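Cryptic loci regulator 2 (Schizosaccharomyces pombe 972h-, PDB 5IKJ) promotes transcriptional silencing upstream of histone deacetylases, as a component needed for SHREC function and for correct nucleosome positioning at heterochromatic loci. Local coordinates at residues 12-17 against 141-146; 76-81 against 235-240; 332-337 against 512-517; 430-435 against 474-479. One frame throughout, in Å; residues are numbered along the deposited sequence.

Contact 1 (12-17 against 141-146)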
loop_
_atom_site.group_PDB
_atom_site.type_symbol
_atom_site.label_atom_id
_atom_site.label_comp_id
_atom_site.label_asym_id
_atom_site.label_seq_id
_atom_site.Cartn_x
_atom_site.Cartn_y
_atom_site.Cartn_z
ATOM N N MET A 12 -19.293 6.060 21.097
ATOM C CA MET A 12 -19.917 6.291 19.762
ATOM C C MET A 12 -19.395 7.587 19.142
ATOM O O MET A 12 -20.017 8.639 19.288
ATOM C CB MET A 12 -21.441 6.343 19.887
ATOM C CG MET A 12 -22.065 5.088 20.488
ATOM S SD MET A 12 -22.457 3.832 19.256
ATOM C CE MET A 12 -23.850 4.593 18.424
ATOM N N PRO A 13 -18.256 7.517 18.453
ATOM C CA PRO A 13 -17.685 8.734 17.857
ATOM C C PRO A 13 -18.615 9.329 16.808
ATOM O O PRO A 13 -19.131 8.626 15.938
ATOM C CB PRO A 13 -16.369 8.244 17.240
ATOM C CG PRO A 13 -16.055 6.970 17.964
ATOM C CD PRO A 13 -17.382 6.349 18.254
ATOM N N ALA A 14 -18.818 10.642 16.897
ATOM C CA ALA A 14 -19.713 11.368 16.008
ATOM C C ALA A 14 -18.894 12.208 15.036
ATOM O O ALA A 14 -18.041 12.995 15.458
ATOM C CB ALA A 14 -20.666 12.253 16.813
ATOM N N ILE A 15 -19.164 12.042 13.740
ATOM C CA ILE A 15 -18.384 12.669 12.677
ATOM C C ILE A 15 -19.150 13.863 12.127
ATOM O O ILE A 15 -20.367 13.792 11.913
ATOM C CB ILE A 15 -18.066 11.654 11.560
ATOM C CG1 ILE A 15 -17.123 10.566 12.081
ATOM C CG2 ILE A 15 -17.443 12.350 10.351
ATOM C CD1 ILE A 15 -17.006 9.365 11.165
ATOM N N THR A 16 -18.435 14.963 11.894
ATOM C CA THR A 16 -18.994 16.155 11.273
ATOM C C THR A 16 -18.109 16.582 10.111
ATOM O O THR A 16 -16.886 16.423 10.150
ATOM C CB THR A 16 -19.122 17.316 12.273
ATOM O OG1 THR A 16 -19.766 16.857 13.467
ATOM C CG2 THR A 16 -19.933 18.460 11.675
ATOM N N CYS A 17 -18.738 17.125 9.073
ATOM C CA CYS A 17 -18.010 17.620 7.913
ATOM C C CYS A 17 -17.536 19.047 8.160
ATOM O O CYS A 17 -18.312 19.899 8.602
ATOM C CB CYS A 17 -18.890 17.571 6.665
ATOM S SG CYS A 17 -19.186 15.912 6.036
ATOM N N ASN A 141 -19.105 1.636 15.157
ATOM C CA ASN A 141 -19.838 2.528 16.046
ATOM C C ASN A 141 -19.904 3.962 15.543
ATOM O O ASN A 141 -20.787 4.713 15.975
ATOM C CB ASN A 141 -19.201 2.523 17.440
ATOM C CG ASN A 141 -19.702 1.387 18.306
ATOM O OD1 ASN A 141 -20.005 0.300 17.815
ATOM N ND2 ASN A 141 -19.803 1.638 19.605
ATOM N N TYR A 142 -19.003 4.362 14.649
ATOM C CA TYR A 142 -18.993 5.733 14.163
ATOM C C TYR A 142 -20.298 6.048 13.437
ATOM O O TYR A 142 -20.982 5.164 12.916
ATOM C CB TYR A 142 -17.807 5.969 13.228
ATOM C CG TYR A 142 -16.457 5.977 13.912
ATOM C CD1 TYR A 142 -16.018 4.884 14.643
ATOM C CD2 TYR A 142 -15.611 7.077 13.811
ATOM C CE1 TYR A 142 -14.782 4.883 15.260
ATOM C CE2 TYR A 142 -14.372 7.086 14.426
ATOM C CZ TYR A 142 -13.964 5.985 15.149
ATOM O OH TYR A 142 -12.735 5.985 15.766
ATOM N N TYR A 143 -20.639 7.333 13.408
ATOM C CA TYR A 143 -21.870 7.772 12.768
ATOM C C TYR A 143 -21.770 9.263 12.492
ATOM O O TYR A 143 -21.077 9.995 13.204
ATOM C CB TYR A 143 -23.093 7.471 13.640
ATOM C CG TYR A 143 -23.265 8.422 14.801
ATOM C CD1 TYR A 143 -22.598 8.213 16.001
ATOM C CD2 TYR A 143 -24.097 9.528 14.698
ATOM C CE1 TYR A 143 -22.755 9.081 17.065
ATOM C CE2 TYR A 143 -24.260 10.401 15.753
ATOM C CZ TYR A 143 -23.588 10.173 16.936
ATOM O OH TYR A 143 -23.750 11.044 17.990
ATOM N N LEU A 144 -22.469 9.703 11.449
ATOM C CA LEU A 144 -22.515 11.120 11.104
ATOM C C LEU A 144 -23.361 11.863 12.128
ATOM O O LEU A 144 -24.571 11.630 12.234
ATOM C CB LEU A 144 -23.081 11.305 9.698
ATOM C CG LEU A 144 -22.074 11.642 8.597
ATOM C CD1 LEU A 144 -20.945 10.621 8.552
ATOM C CD2 LEU A 144 -22.777 11.723 7.250
ATOM N N ALA A 145 -22.725 12.753 12.895
ATOM C CA ALA A 145 -23.476 13.641 13.776
ATOM C C ALA A 145 -24.564 14.374 13.013
ATOM O O ALA A 145 -25.639 14.645 13.559
ATOM C CB ALA A 145 -22.539 14.659 14.431
ATOM N N SER A 146 -24.305 14.698 11.751
ATOM C CA SER A 146 -25.214 15.505 10.954
ATOM C C SER A 146 -24.852 15.339 9.488
ATOM O O SER A 146 -23.686 15.133 9.144
ATOM C CB SER A 146 -25.139 16.981 11.358
ATOM O OG SER A 146 -25.836 17.800 10.437
HETATM O O HOH W 1 -21.329 17.047 8.640
#
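Pro13 sits over one face of the Tyr142 ring, its CG 3.7 Å from the ring centroid and 14° off the normal, a CH-pi contact. Followed outward, Tyr142 is in touch with the other segment along its length. Tyr142 CB sits 4.1 Å from Ile15 CD1, and Tyr142 CD2 meets that methyl at 3.8 Å, at the ring edge, while Tyr142 CE2 takes Pro13 CB at 3.6 Å and CZ takes Pro13 CG. The hydroxyl at the tip bonds to the backbone oxygen of Thr136. CG of Tyr142 is anti to the carbonyl carbon (chi1 -70°), which turns the ring under the proline.

On the sheet face that carries Ala14 and Tyr143, Ala14 CA stands over the Tyr143 ring, displaced toward the rim, and Ala14 CB reaches Tyr143 OH. The backbones are tied by Tyr143 N to Pro13 O, Ile15 N to Tyr143 O at 2.9 Å (164° at the hydrogen), and Ala145 N to Ile15 O at 2.8 Å. A water linking Cys17 N and Ser146 O extends the pairing.

The bridges Ala14-Tyr143 and Ile15-Leu144 define a minimal two-stranded parallel sheet, which continues through Ile15 and Thr16 into an antiparallel strand of another protein's chain.

Contact 2 (76-81 against 235-240)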
loop_
_atom_site.group_PDB
_atom_site.type_symbol
_atom_site.label_atom_id
_atom_site.label_comp_id
_atom_site.label_asym_id
_atom_site.label_seq_id
_atom_site.Cartn_x
_atom_site.Cartn_y
_atom_site.Cartn_z
ATOM N N PRO A 76 -6.015 -3.712 11.434
ATOM C CA PRO A 76 -6.770 -4.369 12.513
ATOM C C PRO A 76 -6.164 -5.691 12.945
ATOM O O PRO A 76 -6.292 -6.065 14.117
ATOM C CB PRO A 76 -8.164 -4.555 11.899
ATOM C CG PRO A 76 -8.263 -3.492 10.864
ATOM C CD PRO A 76 -6.882 -3.352 10.298
ATOM N N ILE A 77 -5.502 -6.409 12.036
ATOM C CA ILE A 77 -4.869 -7.670 12.405
ATOM C C ILE A 77 -3.669 -7.416 13.310
ATOM O O ILE A 77 -3.463 -8.126 14.301
ATOM C CB ILE A 77 -4.473 -8.462 11.144
ATOM C CG1 ILE A 77 -5.724 -8.789 10.322
ATOM C CG2 ILE A 77 -3.732 -9.742 11.525
ATOM C CD1 ILE A 77 -5.448 -9.503 9.012
ATOM N N LEU A 78 -2.860 -6.403 12.990
ATOM C CA LEU A 78 -1.736 -6.068 13.858
ATOM C C LEU A 78 -2.222 -5.523 15.194
ATOM O O LEU A 78 -1.628 -5.809 16.240
ATOM C CB LEU A 78 -0.815 -5.055 13.172
ATOM C CG LEU A 78 0.427 -4.656 13.977
ATOM C CD1 LEU A 78 1.345 -5.854 14.190
ATOM C CD2 LEU A 78 1.185 -3.519 13.305
ATOM N N ASN A 79 -3.300 -4.737 15.182
ATOM C CA ASN A 79 -3.831 -4.180 16.421
ATOM C C ASN A 79 -4.317 -5.285 17.351
ATOM O O ASN A 79 -3.880 -5.384 18.503
ATOM C CB ASN A 79 -4.959 -3.195 16.111
ATOM C CG ASN A 79 -4.456 -1.919 15.468
ATOM O OD1 ASN A 79 -3.267 -1.603 15.532
ATOM N ND2 ASN A 79 -5.363 -1.171 14.851
ATOM N N GLN A 80 -5.229 -6.133 16.865
ATOM C CA GLN A 80 -5.727 -7.226 17.692
ATOM C C GLN A 80 -4.603 -8.147 18.145
ATOM O O GLN A 80 -4.758 -8.855 19.146
ATOM C CB GLN A 80 -6.794 -8.023 16.934
ATOM C CG GLN A 80 -6.260 -9.087 15.981
ATOM C CD GLN A 80 -7.369 -9.794 15.225
ATOM O OE1 GLN A 80 -8.542 -9.697 15.588
ATOM N NE2 GLN A 80 -7.005 -10.510 14.168
ATOM N N LEU A 81 -3.478 -8.155 17.429
ATOM C CA LEU A 81 -2.302 -8.893 17.864
ATOM C C LEU A 81 -1.514 -8.144 18.930
ATOM O O LEU A 81 -0.807 -8.777 19.720
ATOM C CB LEU A 81 -1.397 -9.182 16.663
ATOM C CG LEU A 81 -0.487 -10.406 16.756
ATOM C CD1 LEU A 81 -1.297 -11.685 16.606
ATOM C CD2 LEU A 81 0.605 -10.331 15.701
ATOM N N THR A 235 6.947 -2.536 4.458
ATOM C CA THR A 235 7.942 -1.718 5.138
ATOM C C THR A 235 7.630 -1.439 6.602
ATOM O O THR A 235 8.526 -0.984 7.321
ATOM C CB THR A 235 8.116 -0.370 4.419
ATOM O OG1 THR A 235 6.907 0.390 4.520
ATOM C CG2 THR A 235 8.456 -0.580 2.948
ATOM N N TYR A 236 6.406 -1.698 7.068
ATOM C CA TYR A 236 6.027 -1.360 8.435
ATOM C C TYR A 236 5.329 -2.520 9.137
ATOM O O TYR A 236 5.740 -2.923 10.229
ATOM C CB TYR A 236 5.131 -0.117 8.432
ATOM C CG TYR A 236 4.493 0.204 9.765
ATOM C CD1 TYR A 236 5.184 0.920 10.734
ATOM C CD2 TYR A 236 3.194 -0.193 10.047
ATOM C CE1 TYR A 236 4.602 1.219 11.950
ATOM C CE2 TYR A 236 2.604 0.101 11.260
ATOM C CZ TYR A 236 3.311 0.807 12.208
ATOM O OH TYR A 236 2.723 1.102 13.415
ATOM N N THR A 237 4.281 -3.071 8.521
ATOM C CA THR A 237 3.432 -4.036 9.216
ATOM C C THR A 237 4.046 -5.433 9.219
ATOM O O THR A 237 4.278 -6.019 10.282
ATOM C CB THR A 237 2.044 -4.065 8.573
ATOM O OG1 THR A 237 1.694 -2.749 8.123
ATOM C CG2 THR A 237 1.006 -4.537 9.577
ATOM N N TRP A 238 4.309 -5.985 8.036
ATOM C CA TRP A 238 4.872 -7.328 7.896
ATOM C C TRP A 238 6.078 -7.275 6.967
ATOM O O TRP A 238 6.096 -7.906 5.906
ATOM C CB TRP A 238 3.813 -8.298 7.373
ATOM C CG TRP A 238 2.449 -8.070 7.954
ATOM C CD1 TRP A 238 1.385 -7.478 7.339
ATOM C CD2 TRP A 238 2.005 -8.423 9.270
ATOM N NE1 TRP A 238 0.305 -7.443 8.187
ATOM C CE2 TRP A 238 0.659 -8.018 9.380
ATOM C CE3 TRP A 238 2.614 -9.043 10.365
ATOM C CZ2 TRP A 238 -0.088 -8.211 10.539
ATOM C CZ3 TRP A 238 1.869 -9.236 11.516
ATOM C CH2 TRP A 238 0.534 -8.821 11.594
ATOM N N PRO A 239 7.116 -6.524 7.346
ATOM C CA PRO A 239 8.209 -6.257 6.399
ATOM C C PRO A 239 9.135 -7.436 6.157
ATOM O O PRO A 239 9.687 -7.548 5.056
ATOM C CB PRO A 239 8.953 -5.085 7.053
ATOM C CG PRO A 239 8.671 -5.235 8.512
ATOM C CD PRO A 239 7.271 -5.762 8.597
ATOM N N SER A 240 9.343 -8.310 7.141
ATOM C CA SER A 240 10.276 -9.426 6.981
ATOM C C SER A 240 9.542 -10.532 6.236
ATOM O O SER A 240 8.980 -11.452 6.834
ATOM C CB SER A 240 10.798 -9.897 8.332
ATOM O OG SER A 240 12.018 -10.606 8.187
#
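The indole of Trp238 meets helix 75-82 with its six-membered ring. At the edge, near the ring plane, Leu81 CD2 is 4.4 Å from Trp238 CH2. Leu78 CD1 and Ile77 CG2 come in obliquely, at 4.0 Å from Trp238 CH2 and 4.1 Å from Trp238 CZ2 respectively. One face of the indole is covered from within its own segment, Thr237 CG2 lying 3.3 Å above the plane and offset toward the rim. Tyr236 presents its ring obliquely to Leu78, whose CD2 is 4.4 Å from Tyr236 CE2.

Leu78 is therefore the residue that reaches all three neighbours. Its CG is anti to the backbone N (chi1 -178°), which carries the two methyls out between them: CD1 to the tryptophan, CD2 to the tyrosine and, at 3.9 Å, to Thr237 CG2. Leu78 and Trp238 run alongside in opposite senses, and Ile77 comes across the indole nearly at right angles.

The contact is apolar throughout, and the polar ends turn to residues just beyond the segments. Trp238 NE1 bonds to Thr74 OG1, and Thr237 OG1 bonds to Asp233 OD1 and Gln75 NE2, so both residues are also moored beside the start of the short helix. Arg461 touches Leu78 and bonds to Tyr236 O, while Leu266 of strand 255-266 touches both Ile77 and Trp238.

Geometrically this is a helix terminus packed against a helix: the long helix 214-237 ends in a pi-type turn, Trp238 leaves helical backbone angles, and its side chain lies against one flank of helix 75-82.

Contact 3 (332-337 against 512-517)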
loop_
_atom_site.group_PDB
_atom_site.type_symbol
_atom_site.label_atom_id
_atom_site.label_comp_id
_atom_site.label_asym_id
_atom_site.label_seq_id
_atom_site.Cartn_x
_atom_site.Cartn_y
_atom_site.Cartn_z
ATOM N N GLN A 332 16.293 -9.477 -15.312
ATOM C CA GLN A 332 17.062 -8.432 -15.967
ATOM C C GLN A 332 16.246 -7.170 -16.189
ATOM O O GLN A 332 16.784 -6.181 -16.699
ATOM C CB GLN A 332 17.606 -8.930 -17.312
ATOM C CG GLN A 332 18.693 -9.979 -17.191
ATOM C CD GLN A 332 19.548 -10.070 -18.439
ATOM O OE1 GLN A 332 19.064 -9.874 -19.553
ATOM N NE2 GLN A 332 20.832 -10.354 -18.256
ATOM N N THR A 333 14.970 -7.172 -15.821
ATOM C CA THR A 333 14.086 -6.049 -16.082
ATOM C C THR A 333 13.935 -5.175 -14.842
ATOM O O THR A 333 14.396 -5.505 -13.747
ATOM C CB THR A 333 12.707 -6.532 -16.542
ATOM O OG1 THR A 333 12.071 -7.252 -15.477
ATOM C CG2 THR A 333 12.822 -7.425 -17.764
ATOM N N TRP A 334 13.276 -4.034 -15.036
ATOM C CA TRP A 334 12.863 -3.172 -13.938
ATOM C C TRP A 334 11.725 -2.293 -14.431
ATOM O O TRP A 334 11.646 -1.971 -15.619
ATOM C CB TRP A 334 14.020 -2.312 -13.413
ATOM C CG TRP A 334 14.604 -1.371 -14.429
ATOM C CD1 TRP A 334 15.610 -1.640 -15.311
ATOM C CD2 TRP A 334 14.225 -0.007 -14.656
ATOM N NE1 TRP A 334 15.878 -0.530 -16.076
ATOM C CE2 TRP A 334 15.042 0.485 -15.694
ATOM C CE3 TRP A 334 13.274 0.843 -14.085
ATOM C CZ2 TRP A 334 14.936 1.791 -16.171
ATOM C CZ3 TRP A 334 13.170 2.139 -14.561
ATOM C CH2 TRP A 334 13.997 2.599 -15.594
ATOM N N ASN A 335 10.837 -1.917 -13.511
ATOM C CA ASN A 335 9.707 -1.068 -13.870
ATOM C C ASN A 335 9.252 -0.265 -12.662
ATOM O O ASN A 335 9.062 -0.822 -11.577
ATOM C CB ASN A 335 8.545 -1.905 -14.423
ATOM C CG ASN A 335 8.070 -2.970 -13.453
ATOM O OD1 ASN A 335 8.784 -3.934 -13.176
ATOM N ND2 ASN A 335 6.851 -2.814 -12.951
ATOM N N LEU A 336 9.086 1.042 -12.859
ATOM C CA LEU A 336 8.484 1.892 -11.845
ATOM C C LEU A 336 6.982 1.640 -11.777
ATOM O O LEU A 336 6.357 1.215 -12.753
ATOM C CB LEU A 336 8.743 3.367 -12.160
ATOM C CG LEU A 336 10.155 3.924 -11.971
ATOM C CD1 LEU A 336 10.351 5.138 -12.864
ATOM C CD2 LEU A 336 10.395 4.296 -10.516
ATOM N N PHE A 337 6.400 1.910 -10.611
ATOM C CA PHE A 337 4.960 1.794 -10.442
ATOM C C PHE A 337 4.512 2.695 -9.300
ATOM O O PHE A 337 5.299 3.061 -8.424
ATOM C CB PHE A 337 4.534 0.344 -10.170
ATOM C CG PHE A 337 5.212 -0.278 -8.982
ATOM C CD1 PHE A 337 4.719 -0.082 -7.704
ATOM C CD2 PHE A 337 6.337 -1.065 -9.148
ATOM C CE1 PHE A 337 5.341 -0.654 -6.611
ATOM C CE2 PHE A 337 6.963 -1.643 -8.060
ATOM C CZ PHE A 337 6.464 -1.437 -6.789
ATOM N N LYS A 512 19.120 -4.241 -16.820
ATOM C CA LYS A 512 19.408 -3.314 -17.905
ATOM C C LYS A 512 18.243 -3.075 -18.857
ATOM O O LYS A 512 18.421 -2.346 -19.837
ATOM C CB LYS A 512 20.617 -3.818 -18.712
ATOM C CG LYS A 512 20.391 -5.151 -19.415
ATOM C CD LYS A 512 21.706 -5.891 -19.622
ATOM C CE LYS A 512 21.628 -6.885 -20.769
ATOM N NZ LYS A 512 22.967 -7.454 -21.091
ATOM N N GLU A 513 17.068 -3.648 -18.609
ATOM C CA GLU A 513 15.927 -3.523 -19.507
ATOM C C GLU A 513 14.746 -2.963 -18.726
ATOM O O GLU A 513 14.337 -3.545 -17.717
ATOM C CB GLU A 513 15.570 -4.876 -20.126
ATOM C CG GLU A 513 14.441 -4.819 -21.143
ATOM C CD GLU A 513 14.045 -6.191 -21.655
ATOM O OE1 GLU A 513 14.780 -7.165 -21.383
ATOM O OE2 GLU A 513 12.997 -6.297 -22.327
ATOM N N ARG A 514 14.201 -1.841 -19.185
ATOM C CA ARG A 514 13.003 -1.286 -18.574
ATOM C C ARG A 514 11.766 -1.888 -19.225
ATOM O O ARG A 514 11.730 -2.103 -20.440
ATOM C CB ARG A 514 12.956 0.237 -18.701
ATOM C CG ARG A 514 11.864 0.864 -17.837
ATOM C CD ARG A 514 11.566 2.307 -18.203
ATOM N NE ARG A 514 11.102 2.446 -19.583
ATOM C CZ ARG A 514 11.677 3.199 -20.518
ATOM N NH1 ARG A 514 12.757 3.921 -20.252
ATOM N NH2 ARG A 514 11.157 3.239 -21.737
ATOM N N THR A 515 10.756 -2.158 -18.406
ATOM C CA THR A 515 9.467 -2.631 -18.883
ATOM C C THR A 515 8.370 -1.749 -18.302
ATOM O O THR A 515 8.579 -1.020 -17.330
ATOM C CB THR A 515 9.224 -4.101 -18.503
ATOM O OG1 THR A 515 9.112 -4.222 -17.080
ATOM C CG2 THR A 515 10.372 -4.972 -18.996
ATOM N N SER A 516 7.193 -1.821 -18.919
ATOM C CA SER A 516 6.056 -1.021 -18.490
ATOM C C SER A 516 5.301 -1.644 -17.327
ATOM O O SER A 516 4.413 -0.993 -16.765
ATOM C CB SER A 516 5.089 -0.826 -19.659
ATOM O OG SER A 516 4.594 -2.075 -20.110
ATOM N N SER A 517 5.635 -2.872 -16.948
ATOM C CA SER A 517 4.809 -3.644 -16.033
ATOM C C SER A 517 5.561 -4.907 -15.652
ATOM O O SER A 517 6.434 -5.366 -16.393
ATOM C CB SER A 517 3.467 -3.998 -16.685
ATOM O OG SER A 517 2.636 -4.717 -15.796
HETATM O O HOH W 2 5.227 -0.596 -14.029
#
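Thr333 pairs with Glu513 and Trp334 with Arg514 in parallel register, with CA atoms 4.6 and 5.0 Å apart. Gln332 O is gripped twice at the start, by Lys512 N at 3.0 Å and by Glu513 N. Trp334 then uses both its backbone groups, its N giving to Glu513 O and its O accepting from Thr515 N, the latter bond fairly straight at 164°.

Arg514 lays its aliphatic stem over one face of the Trp334 indole. Arg514 CG stands 3.5 Å from the centroid of the six-membered ring, 12° off the normal, and Arg514 CD reaches Trp334 CH2 at 3.6 Å. Trp334 CG lies between its backbone N and carbonyl carbon (chi1 61°), which folds the indole back over the neighbouring strand. The guanidinium turns nearly perpendicular to the ring, and its NH1 bonds to the backbone of another protein's chain. An alanine in place of Trp334 would probably leave the Arg514 stem without the surface it rests on and let the guanidinium swing away from that interface.

On the opposite face, Thr333 CG2 meets Thr515 CG2 at 3.7 Å. A water joins Asn335 ND2 to Leu336 O and Ser516 O where 512-517 leaves the strand for helix 518-522.

Strand 333-340 lies between 513-514, parallel, and 377-384, antiparallel, so 513-514 is a short parallel addition to a mixed beta sheet.

Contact 4 (430-435 against 474-479)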
loop_
_atom_site.group_PDB
_atom_site.type_symbol
_atom_site.label_atom_id
_atom_site.label_comp_id
_atom_site.label_asym_id
_atom_site.label_seq_id
_atom_site.Cartn_x
_atom_site.Cartn_y
_atom_site.Cartn_z
ATOM N N SER A 430 18.094 8.230 4.156
ATOM C CA SER A 430 19.168 8.300 5.133
ATOM C C SER A 430 20.005 7.028 5.094
ATOM O O SER A 430 19.508 5.942 4.783
ATOM C CB SER A 430 18.603 8.510 6.540
ATOM O OG SER A 430 17.527 7.621 6.792
ATOM N N LEU A 431 21.286 7.174 5.420
ATOM C CA LEU A 431 22.249 6.084 5.370
ATOM C C LEU A 431 22.557 5.605 6.783
ATOM O O LEU A 431 22.740 6.416 7.696
ATOM C CB LEU A 431 23.538 6.532 4.675
ATOM C CG LEU A 431 23.342 7.205 3.312
ATOM C CD1 LEU A 431 24.666 7.725 2.776
ATOM C CD2 LEU A 431 22.698 6.247 2.319
ATOM N N TRP A 432 22.618 4.286 6.953
ATOM C CA TRP A 432 22.786 3.676 8.262
ATOM C C TRP A 432 23.875 2.615 8.217
ATOM O O TRP A 432 24.257 2.125 7.152
ATOM C CB TRP A 432 21.487 3.023 8.753
ATOM C CG TRP A 432 20.340 3.966 8.906
ATOM C CD1 TRP A 432 19.694 4.645 7.914
ATOM C CD2 TRP A 432 19.685 4.322 10.128
ATOM N NE1 TRP A 432 18.683 5.409 8.445
ATOM C CE2 TRP A 432 18.656 5.228 9.802
ATOM C CE3 TRP A 432 19.871 3.966 11.466
ATOM C CZ2 TRP A 432 17.819 5.783 10.766
ATOM C CZ3 TRP A 432 19.040 4.518 12.420
ATOM C CH2 TRP A 432 18.026 5.416 12.066
ATOM N N THR A 433 24.364 2.265 9.403
ATOM C CA THR A 433 25.213 1.102 9.601
ATOM C C THR A 433 24.566 0.202 10.645
ATOM O O THR A 433 23.827 0.670 11.516
ATOM C CB THR A 433 26.628 1.499 10.052
ATOM O OG1 THR A 433 27.492 0.357 9.986
ATOM C CG2 THR A 433 26.623 2.042 11.480
ATOM N N GLN A 434 24.843 -1.095 10.550
ATOM C CA GLN A 434 24.314 -2.075 11.489
ATOM C C GLN A 434 25.466 -2.762 12.205
ATOM O O GLN A 434 26.506 -3.046 11.602
ATOM C CB GLN A 434 23.437 -3.114 10.780
ATOM C CG GLN A 434 24.189 -4.030 9.827
ATOM C CD GLN A 434 23.261 -4.897 8.997
ATOM O OE1 GLN A 434 23.449 -5.047 7.790
ATOM N NE2 GLN A 434 22.256 -5.481 9.642
ATOM N N ILE A 435 25.275 -3.024 13.496
ATOM C CA ILE A 435 26.295 -3.636 14.339
ATOM C C ILE A 435 25.687 -4.864 15.000
ATOM O O ILE A 435 24.691 -4.751 15.725
ATOM C CB ILE A 435 26.825 -2.661 15.404
ATOM C CG1 ILE A 435 27.348 -1.381 14.746
ATOM C CG2 ILE A 435 27.922 -3.316 16.233
ATOM C CD1 ILE A 435 26.323 -0.267 14.668
ATOM N N PHE A 474 21.507 -0.407 15.209
ATOM C CA PHE A 474 21.502 0.428 14.015
ATOM C C PHE A 474 21.793 1.877 14.379
ATOM O O PHE A 474 21.268 2.397 15.369
ATOM C CB PHE A 474 20.157 0.329 13.286
ATOM C CG PHE A 474 19.808 -1.066 12.844
ATOM C CD1 PHE A 474 20.368 -1.603 11.696
ATOM C CD2 PHE A 474 18.917 -1.836 13.572
ATOM C CE1 PHE A 474 20.050 -2.884 11.287
ATOM C CE2 PHE A 474 18.596 -3.119 13.168
ATOM C CZ PHE A 474 19.163 -3.642 12.023
ATOM N N ARG A 475 22.630 2.525 13.568
ATOM C CA ARG A 475 23.008 3.917 13.768
ATOM C C ARG A 475 23.002 4.649 12.436
ATOM O O ARG A 475 23.444 4.107 11.418
ATOM C CB ARG A 475 24.399 4.045 14.401
ATOM C CG ARG A 475 24.399 4.144 15.913
ATOM C CD ARG A 475 25.744 4.630 16.443
ATOM N NE ARG A 475 26.875 3.984 15.778
ATOM C CZ ARG A 475 27.560 4.499 14.758
ATOM N NH1 ARG A 475 27.248 5.687 14.258
ATOM N NH2 ARG A 475 28.571 3.819 14.233
ATOM N N CYS A 476 22.505 5.883 12.451
ATOM C CA CYS A 476 22.582 6.751 11.284
ATOM C C CYS A 476 23.972 7.367 11.190
ATOM O O CYS A 476 24.542 7.805 12.193
ATOM C CB CYS A 476 21.521 7.848 11.365
ATOM S SG CYS A 476 21.319 8.803 9.844
ATOM N N LEU A 477 24.517 7.401 9.976
ATOM C CA LEU A 477 25.892 7.830 9.754
ATOM C C LEU A 477 26.035 9.324 9.493
ATOM O O LEU A 477 27.158 9.785 9.256
ATOM C CB LEU A 477 26.500 7.068 8.570
ATOM C CG LEU A 477 26.855 5.588 8.728
ATOM C CD1 LEU A 477 27.562 5.111 7.469
ATOM C CD2 LEU A 477 27.724 5.335 9.952
ATOM N N HIS A 478 24.951 10.095 9.525
ATOM C CA HIS A 478 25.019 11.488 9.108
ATOM C C HIS A 478 24.023 12.312 9.911
ATOM O O HIS A 478 23.263 11.790 10.732
ATOM C CB HIS A 478 24.752 11.618 7.607
ATOM C CG HIS A 478 23.398 11.133 7.195
ATOM N ND1 HIS A 478 22.260 11.900 7.327
ATOM C CD2 HIS A 478 22.996 9.952 6.667
ATOM C CE1 HIS A 478 21.218 11.215 6.891
ATOM N NE2 HIS A 478 21.638 10.031 6.484
ATOM N N ASP A 479 24.035 13.619 9.656
ATOM C CA ASP A 479 23.171 14.539 10.380
ATOM C C ASP A 479 21.706 14.229 10.102
ATOM O O ASP A 479 21.310 13.962 8.964
ATOM C CB ASP A 479 23.495 15.981 9.984
ATOM C CG ASP A 479 22.991 16.991 10.995
ATOM O OD1 ASP A 479 21.772 17.263 11.013
ATOM O OD2 ASP A 479 23.818 17.517 11.770
#
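Backbone hydrogen bonds join Thr433 and Arg475 in both directions, at 2.9 Å from Thr433 N to Arg475 O and 3.0 Å from Arg475 N to Thr433 O. Leu477 N adds a nearly straight bond to Leu431 O (174°).

Side chains add to this. His478 NE2 accepts from Leu431 N at 3.1 Å with the donor in the ring plane, while ND1 donates to Asp479 O, so the imidazole is held at both nitrogens. Its CG stands between backbone N and carbonyl carbon (chi1 61°), which brings the ring edge against Ser430 CA. A leucine at His478 is likely to leave Leu431 N without this acceptor and Asp479 O without its donor. Trp432 NE1 donates to Ser430 OG, nearly in the ring plane.

The pairing is an antiparallel pair of strands, joined through helix 461-469, in the mixed sheet of the SH3-clan Clr2 family region, with strand 411-419 also pairing with 425-436.

The face of Trp432, Cys476, Gln434 and Phe474 holds the ring contacts. Cys476 CB sits centrally over the Trp432 six-membered ring, 4.0 Å from its centroid, and Cys476 SG leans over the five-membered ring. Gln434 CB approaches the Phe474 ring obliquely, 3.4 Å from CE1.

On the other face, Thr433 CG2 touches Leu477 CD2 at 3.8 Å and lies over the Arg475 guanidinium.

How the contacts relate
Contacts 3 and 4 belong to the same mixed sheet, with centres about 30 Å apart, and along the chain contact 4 is nested inside the loop that contact 3 closes. Contact 2 lies between contact 1 and the pair 3 and 4: its nearest atoms come within about 10 Å of contacts 1 and 3 and about 11 Å of contact 4, without touching. Helix 461-469 bridges contacts 2 and 4, as Arg461 meets Leu78 and Leu463 meets Phe474. Contact 1 is remote from 3 and 4, with centres about 45 and 44 Å away, but its segments alternate with those of contact 2. Cys17 and Leu144 of contact 1 touch Leu190, next in sequence to the zinc ligand His189.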